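Local atomic coordinates of STING-associated CdnE c-di-GMP synthase (Flavobacteriaceae, PDB entry 6WT8), a protein that probably synthesises the cyclic dinucleotide c-di-GMP as the nucleotidyltransferase of a STING-linked CBASS antiphage system. Residues I178-N182 / S183-K187. Sequence-based numbering, arbitrary orientation.
Sequences IEKEN and SIYVK
K180 reaches across the turn to Y185 in a cation-pi contact: NZ lies over one face of the ring, 4.2 Å from its centroid and 24° off the ring normal, displaced toward the CG and CD1 side. A bend at chi3 (-73°) in the lysine chain turns its end over the serine, bringing CE to 3.3 Å from S183 OG, and on to the tyrosine. The charge has a stronger mate in D196 of strand 192-204, with which NZ forms a salt bridge; the same carboxylate oxygen, OD1, also takes a hydrogen bond from S183 OG. A methionine in its place has no ammonium group, and would probably leave the D196 carboxylate without this salt bridge and the Y185 face without its cation. Between the backbones, one water joins the two limbs, accepting from K180 N at 2.6 Å and donating to S183 O at 2.6 Å. The apolar contact is slight, I178 CG2 to I184 CG2 at 4.4 Å, on the side where both isoleucines touch helix 154-172. The whole is the loop of a beta-hairpin, in which residues 178-183 link the adjacent antiparallel strands 176-177 and 184-189 at one margin of the mixed sheet.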
ATOM      1  N   ILE A 178       4.447 -23.445   7.480  1.00 21.19           N
ATOM      2  CA  ILE A 178       5.158 -23.674   6.241  1.00 20.55           C
ATOM      3  C   ILE A 178       4.244 -24.219   5.154  1.00 26.12           C
ATOM      4  O   ILE A 178       4.733 -24.549   4.055  1.00 25.81           O
ATOM      5  CB  ILE A 178       6.368 -24.611   6.418  1.00 23.95           C
ATOM      6  CG1 ILE A 178       5.861 -26.008   6.778  1.00 27.06           C
ATOM      7  CG2 ILE A 178       7.366 -24.051   7.412  1.00 22.77           C
ATOM      8  CD1 ILE A 178       6.866 -27.151   6.534  1.00 29.89           C
ATOM      9  N   GLU A 179       2.940 -24.262   5.398  1.00 23.91           N
ATOM     10  CA  GLU A 179       2.028 -24.880   4.437  1.00 25.72           C
ATOM     11  C   GLU A 179       1.384 -23.918   3.444  1.00 29.45           C
ATOM     12  O   GLU A 179       0.687 -24.392   2.536  1.00 34.22           O
ATOM     13  CB  GLU A 179       0.930 -25.665   5.185  1.00 29.20           C
ATOM     14  CG  GLU A 179       1.498 -26.855   5.941  1.00 39.99           C
ATOM     15  CD  GLU A 179       2.341 -27.762   5.039  1.00 55.61           C
ATOM     16  OE1 GLU A 179       1.968 -27.936   3.857  1.00 61.48           O
ATOM     17  OE2 GLU A 179       3.381 -28.298   5.495  1.00 61.96           O
ATOM     18  N   LYS A 180       1.581 -22.603   3.567  1.00 23.52           N
ATOM     19  CA  LYS A 180       0.954 -21.662   2.628  1.00 23.25           C
ATOM     20  C   LYS A 180       1.754 -21.601   1.337  1.00 24.79           C
ATOM     21  O   LYS A 180       2.969 -21.800   1.337  1.00 23.74           O
ATOM     22  CB  LYS A 180       0.816 -20.247   3.199  1.00 25.48           C
ATOM     23  CG  LYS A 180       0.081 -20.203   4.543  1.00 28.93           C
ATOM     24  CD  LYS A 180      -0.454 -18.788   4.833  1.00 34.10           C
ATOM     25  CE  LYS A 180       0.618 -17.799   5.196  1.00 34.93           C
ATOM     26  NZ  LYS A 180       0.043 -16.492   5.689  1.00 35.34           N
ATOM     27  N   GLU A 181       1.052 -21.319   0.233  1.00 23.21           N
ATOM     28  CA  GLU A 181       1.656 -21.427  -1.094  1.00 24.70           C
ATOM     29  C   GLU A 181       2.673 -20.326  -1.307  1.00 19.18           C
ATOM     30  O   GLU A 181       3.732 -20.565  -1.907  1.00 21.31           O
ATOM     31  CB  GLU A 181       0.620 -21.277  -2.204  1.00 31.84           C
ATOM     32  CG  GLU A 181      -0.563 -22.163  -2.226  1.00 49.81           C
ATOM     33  CD  GLU A 181      -1.431 -21.753  -3.388  1.00 56.30           C
ATOM     34  OE1 GLU A 181      -1.883 -20.577  -3.401  1.00 59.81           O
ATOM     35  OE2 GLU A 181      -1.581 -22.565  -4.316  1.00 62.84           O
ATOM     36  N   ASN A 182       2.324 -19.103  -0.924  1.00 20.25           N
ATOM     37  CA  ASN A 182       3.070 -17.932  -1.350  1.00 18.55           C
ATOM     38  C   ASN A 182       3.839 -17.267  -0.218  1.00 19.29           C
ATOM     39  O   ASN A 182       4.515 -16.268  -0.456  1.00 20.12           O
ATOM     40  CB  ASN A 182       2.119 -16.912  -2.003  1.00 23.16           C
ATOM     41  CG  ASN A 182       1.618 -17.361  -3.361  1.00 25.75           C
ATOM     42  OD1 ASN A 182       2.374 -17.846  -4.211  1.00 24.71           O
ATOM     43  ND2 ASN A 182       0.317 -17.223  -3.568  1.00 32.52           N
ATOM     44  N   SER A 183       3.789 -17.793   1.003  1.00 15.94           N
ATOM     45  CA  SER A 183       4.638 -17.212   2.059  1.00 14.62           C
ATOM     46  C   SER A 183       4.843 -18.250   3.156  1.00 15.45           C
ATOM     47  O   SER A 183       4.115 -19.248   3.254  1.00 18.06           O
ATOM     48  CB  SER A 183       4.049 -15.905   2.665  1.00 19.83           C
ATOM     49  OG  SER A 183       2.831 -16.241   3.348  1.00 20.56           O
ATOM     50  N   ILE A 184       5.810 -17.952   4.021  1.00 14.44           N
ATOM     51  CA  ILE A 184       6.023 -18.633   5.296  1.00 15.06           C
ATOM     52  C   ILE A 184       5.560 -17.703   6.416  1.00 14.42           C
ATOM     53  O   ILE A 184       5.948 -16.539   6.428  1.00 15.64           O
ATOM     54  CB  ILE A 184       7.507 -18.991   5.474  1.00 14.55           C
ATOM     55  CG1 ILE A 184       7.985 -19.955   4.370  1.00 15.97           C
ATOM     56  CG2 ILE A 184       7.730 -19.674   6.866  1.00 16.91           C
ATOM     57  CD1 ILE A 184       9.547 -19.953   4.268  1.00 18.52           C
ATOM     58  N   TYR A 185       4.760 -18.186   7.355  1.00 17.47           N
ATOM     59  CA  TYR A 185       4.213 -17.314   8.391  1.00 16.51           C
ATOM     60  C   TYR A 185       4.947 -17.591   9.702  1.00 18.27           C
ATOM     61  O   TYR A 185       4.939 -18.719  10.190  1.00 22.01           O
ATOM     62  CB  TYR A 185       2.710 -17.558   8.573  1.00 22.85           C
ATOM     63  CG  TYR A 185       1.908 -16.386   9.130  1.00 29.80           C
ATOM     64  CD1 TYR A 185       2.217 -15.073   8.771  1.00 32.46           C
ATOM     65  CD2 TYR A 185       0.825 -16.597   9.964  1.00 40.22           C
ATOM     66  CE1 TYR A 185       1.464 -13.982   9.247  1.00 36.62           C
ATOM     67  CE2 TYR A 185       0.066 -15.531  10.454  1.00 38.64           C
ATOM     68  CZ  TYR A 185       0.381 -14.230  10.092  1.00 40.03           C
ATOM     69  OH  TYR A 185      -0.370 -13.163  10.571  1.00 41.77           O
ATOM     70  N   VAL A 186       5.618 -16.573  10.246  1.00 15.95           N
ATOM     71  CA  VAL A 186       6.485 -16.727  11.408  1.00 18.53           C
ATOM     72  C   VAL A 186       5.886 -16.005  12.596  1.00 19.65           C
ATOM     73  O   VAL A 186       5.579 -14.814  12.496  1.00 18.98           O
ATOM     74  CB  VAL A 186       7.882 -16.166  11.127  1.00 19.00           C
ATOM     75  CG1 VAL A 186       8.777 -16.396  12.331  1.00 21.72           C
ATOM     76  CG2 VAL A 186       8.426 -16.820   9.860  1.00 17.99           C
ATOM     77  N   LYS A 187       5.797 -16.684  13.733  1.00 20.52           N
ATOM     78  CA  LYS A 187       5.397 -16.002  14.969  1.00 20.02           C
ATOM     79  C   LYS A 187       6.672 -15.567  15.677  1.00 17.88           C
ATOM     80  O   LYS A 187       7.357 -16.382  16.311  1.00 20.61           O
ATOM     81  CB  LYS A 187       4.533 -16.916  15.825  1.00 22.45           C
ATOM     82  CG  LYS A 187       3.160 -17.143  15.199  1.00 28.10           C
ATOM     83  CD  LYS A 187       2.221 -17.807  16.207  1.00 35.14           C
ATOM     84  CE  LYS A 187       1.906 -16.892  17.372  1.00 33.94           C
ATOM     85  NZ  LYS A 187       0.970 -15.815  16.921  1.00 40.60           N
TER
HETATM   86  O   HOH W   1       3.370 -21.131   4.839  1.00 33.56           O